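Local coordinates for ABC transporter periplasmic peptide-binding protein (Pseudoalteromonas, PDB 4QFK) that probably binds short peptides, dipeptides among them, in the periplasm and delivers them to an ABC transporter for uptake, at residues W377-S382 and V429-A434. Sequence-based numbering, arbitrary orientation.
Sequences WAMPVS and VLLGWA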
ATOM      1  N   TRP A 377      18.911  -8.549  10.851  1.00 20.78           N
ATOM      2  CA  TRP A 377      18.838  -8.470   9.397  1.00 17.30           C
ATOM      3  C   TRP A 377      18.274  -7.108   9.023  1.00 17.22           C
ATOM      4  O   TRP A 377      17.235  -6.701   9.551  1.00 19.47           O
ATOM      5  CB  TRP A 377      17.989  -9.613   8.801  1.00 19.83           C
ATOM      6  CG  TRP A 377      18.605 -10.998   8.940  1.00 21.80           C
ATOM      7  CD1 TRP A 377      19.298 -11.485  10.014  1.00 21.50           C
ATOM      8  CD2 TRP A 377      18.595 -12.055   7.968  1.00 22.71           C
ATOM      9  NE1 TRP A 377      19.712 -12.767   9.775  1.00 17.48           N
ATOM     10  CE2 TRP A 377      19.281 -13.149   8.532  1.00 22.36           C
ATOM     11  CE3 TRP A 377      18.058 -12.187   6.685  1.00 22.91           C
ATOM     12  CZ2 TRP A 377      19.450 -14.352   7.858  1.00 17.56           C
ATOM     13  CZ3 TRP A 377      18.217 -13.385   6.025  1.00 21.44           C
ATOM     14  CH2 TRP A 377      18.911 -14.450   6.609  1.00 20.14           C
ATOM     15  N   ALA A 378      18.978  -6.400   8.140  1.00 16.69           N
ATOM     16  CA  ALA A 378      18.573  -5.072   7.705  1.00 16.79           C
ATOM     17  C   ALA A 378      18.021  -5.159   6.304  1.00 21.19           C
ATOM     18  O   ALA A 378      18.739  -5.536   5.387  1.00 26.32           O
ATOM     19  CB  ALA A 378      19.764  -4.108   7.736  1.00 16.75           C
ATOM     20  N   MET A 379      16.747  -4.822   6.127  1.00 19.85           N
ATOM     21  CA  MET A 379      16.196  -4.772   4.787  1.00 19.43           C
ATOM     22  C   MET A 379      17.047  -3.865   3.879  1.00 24.38           C
ATOM     23  O   MET A 379      17.423  -2.756   4.254  1.00 22.79           O
ATOM     24  CB  MET A 379      14.730  -4.343   4.800  1.00 21.00           C
ATOM     25  CG  MET A 379      14.495  -2.934   5.265  1.00 22.25           C
ATOM     26  SD  MET A 379      12.737  -2.526   5.196  1.00 26.31           S
ATOM     27  CE  MET A 379      12.487  -1.924   6.846  1.00 23.52           C
ATOM     28  N   PRO A 380      17.360  -4.355   2.676  1.00 23.26           N
ATOM     29  CA  PRO A 380      18.258  -3.699   1.716  1.00 24.08           C
ATOM     30  C   PRO A 380      17.689  -2.457   1.018  1.00 29.20           C
ATOM     31  O   PRO A 380      18.456  -1.719   0.386  1.00 24.95           O
ATOM     32  CB  PRO A 380      18.510  -4.793   0.674  1.00 23.59           C
ATOM     33  CG  PRO A 380      17.301  -5.686   0.764  1.00 29.82           C
ATOM     34  CD  PRO A 380      16.907  -5.680   2.213  1.00 23.74           C
ATOM     35  N   VAL A 381      16.385  -2.219   1.093  1.00 22.02           N
ATOM     36  CA  VAL A 381      15.849  -1.094   0.325  1.00 28.37           C
ATOM     37  C   VAL A 381      15.065  -0.101   1.156  1.00 25.09           C
ATOM     38  O   VAL A 381      14.380  -0.469   2.099  1.00 26.92           O
ATOM     39  CB  VAL A 381      14.992  -1.550  -0.860  1.00 23.04           C
ATOM     40  CG1 VAL A 381      15.855  -2.230  -1.894  1.00 26.15           C
ATOM     41  CG2 VAL A 381      13.889  -2.478  -0.386  1.00 32.24           C
ATOM     42  N   SER A 382      15.194   1.166   0.791  1.00 25.49           N
ATOM     43  CA  SER A 382      14.478   2.235   1.453  1.00 24.09           C
ATOM     44  C   SER A 382      12.981   2.172   1.177  1.00 27.60           C
ATOM     45  O   SER A 382      12.527   1.936   0.045  1.00 26.70           O
ATOM     46  CB  SER A 382      15.032   3.587   1.024  1.00 23.21           C
ATOM     47  OG  SER A 382      14.282   4.625   1.626  1.00 28.70           O
ATOM     48  N   VAL A 429      14.944  -9.059  12.559  1.00 17.56           N
ATOM     49  CA  VAL A 429      14.889  -8.402  11.259  1.00 11.58           C
ATOM     50  C   VAL A 429      14.176  -7.065  11.354  1.00 14.04           C
ATOM     51  O   VAL A 429      13.096  -6.952  11.959  1.00 11.29           O
ATOM     52  CB  VAL A 429      14.197  -9.301  10.212  1.00 14.88           C
ATOM     53  CG1 VAL A 429      12.768  -9.653  10.663  1.00 15.24           C
ATOM     54  CG2 VAL A 429      14.189  -8.639   8.827  1.00 18.85           C
ATOM     55  N   LEU A 430      14.823  -6.045  10.799  1.00 13.59           N
ATOM     56  CA  LEU A 430      14.213  -4.744  10.627  1.00 11.18           C
ATOM     57  C   LEU A 430      13.565  -4.773   9.276  1.00 17.33           C
ATOM     58  O   LEU A 430      14.233  -4.917   8.239  1.00 15.61           O
ATOM     59  CB  LEU A 430      15.254  -3.640  10.677  1.00 13.46           C
ATOM     60  CG  LEU A 430      15.990  -3.503  12.010  1.00 12.65           C
ATOM     61  CD1 LEU A 430      17.121  -2.508  11.844  1.00 12.23           C
ATOM     62  CD2 LEU A 430      15.014  -3.098  13.148  1.00  9.17           C
ATOM     63  N   LEU A 431      12.250  -4.646   9.297  1.00 15.62           N
ATOM     64  CA  LEU A 431      11.453  -4.776   8.107  1.00 18.88           C
ATOM     65  C   LEU A 431      10.179  -3.993   8.354  1.00 18.30           C
ATOM     66  O   LEU A 431      10.071  -3.241   9.332  1.00 18.50           O
ATOM     67  CB  LEU A 431      11.161  -6.249   7.859  1.00 17.91           C
ATOM     68  CG  LEU A 431      10.518  -6.761   6.575  1.00 20.63           C
ATOM     69  CD1 LEU A 431      10.942  -5.991   5.338  1.00 14.19           C
ATOM     70  CD2 LEU A 431      10.829  -8.252   6.440  1.00 21.56           C
ATOM     71  N   GLY A 432       9.206  -4.154   7.482  1.00 17.06           N
ATOM     72  CA  GLY A 432       7.992  -3.397   7.654  1.00 21.55           C
ATOM     73  C   GLY A 432       6.910  -3.704   6.659  1.00 19.46           C
ATOM     74  O   GLY A 432       7.032  -4.593   5.823  1.00 20.35           O
ATOM     75  N   TRP A 433       5.839  -2.934   6.757  1.00 19.00           N
ATOM     76  CA  TRP A 433       4.644  -3.216   6.000  1.00 22.84           C
ATOM     77  C   TRP A 433       3.916  -1.923   5.660  1.00 18.71           C
ATOM     78  O   TRP A 433       3.797  -1.016   6.478  1.00 17.63           O
ATOM     79  CB  TRP A 433       3.734  -4.198   6.768  1.00 20.33           C
ATOM     80  CG  TRP A 433       2.506  -4.668   5.998  1.00 17.74           C
ATOM     81  CD1 TRP A 433       1.211  -4.318   6.241  1.00 20.63           C
ATOM     82  CD2 TRP A 433       2.469  -5.564   4.878  1.00 20.51           C
ATOM     83  NE1 TRP A 433       0.369  -4.938   5.350  1.00 21.40           N
ATOM     84  CE2 TRP A 433       1.113  -5.708   4.501  1.00 19.25           C
ATOM     85  CE3 TRP A 433       3.444  -6.263   4.160  1.00 19.77           C
ATOM     86  CZ2 TRP A 433       0.712  -6.515   3.440  1.00 21.87           C
ATOM     87  CZ3 TRP A 433       3.041  -7.068   3.104  1.00 29.44           C
ATOM     88  CH2 TRP A 433       1.686  -7.187   2.755  1.00 26.21           C
ATOM     89  N   ALA A 434       3.480  -1.856   4.415  1.00 18.78           N
ATOM     90  CA  ALA A 434       2.653  -0.780   3.902  1.00 15.57           C
ATOM     91  C   ALA A 434       1.416  -1.521   3.505  1.00 16.17           C
ATOM     92  O   ALA A 434       1.486  -2.476   2.727  1.00 13.94           O
ATOM     93  CB  ALA A 434       3.304  -0.157   2.672  1.00 15.01           C
TER
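L430 joins W377 and M379 through both of its backbone polar groups, a compact example of how parallel strands pair in the α/β lobe of a family 5 solute-binding protein. Its N-H gives a hydrogen bond to W377 O, with L430 N and W377 O 2.8 Å apart and an N-H...O angle of 163°. L430 O in turn accepts from M379 N, a longer link of 3.3 Å between L430 O and M379 N. One residue thus bonds to two residues, i and i+2, of the adjacent chain, the pattern of parallel pairing. W377 O also receives a weaker CA-H...O contact from V429 CA, so two donors share this carbonyl. W377 pairs through its backbone with S428 as well, one residue before V429, which extends the ladder. Outward bonds join A378 to V410 of the edge strand 405-410, and V429 and L431 to A296 and Y294 of the antiparallel strand 282-297. Strand 428-434 is therefore held on both flanks.

Side chains follow the two faces of the sheet. W377 CB rests against V429 CG2, but the indole leads away to meet the rings of Y412 and H426 edge-to-face. On the other face, A378 and L430 pack on helix 389-401, where A378 touches A389 and L430 touches M392 and M396.

Beyond the last paired residue the chains part, and the side chain of M379 reaches across to L431. With CG set between its backbone N and carbonyl carbon (chi1 66°), the thioether crosses the side chain of L431 at a slant: SD lies 3.9 Å from L431 CD1, and the terminal methyl CE presses tightly on the backbone, 3.3 Å from L431 CA.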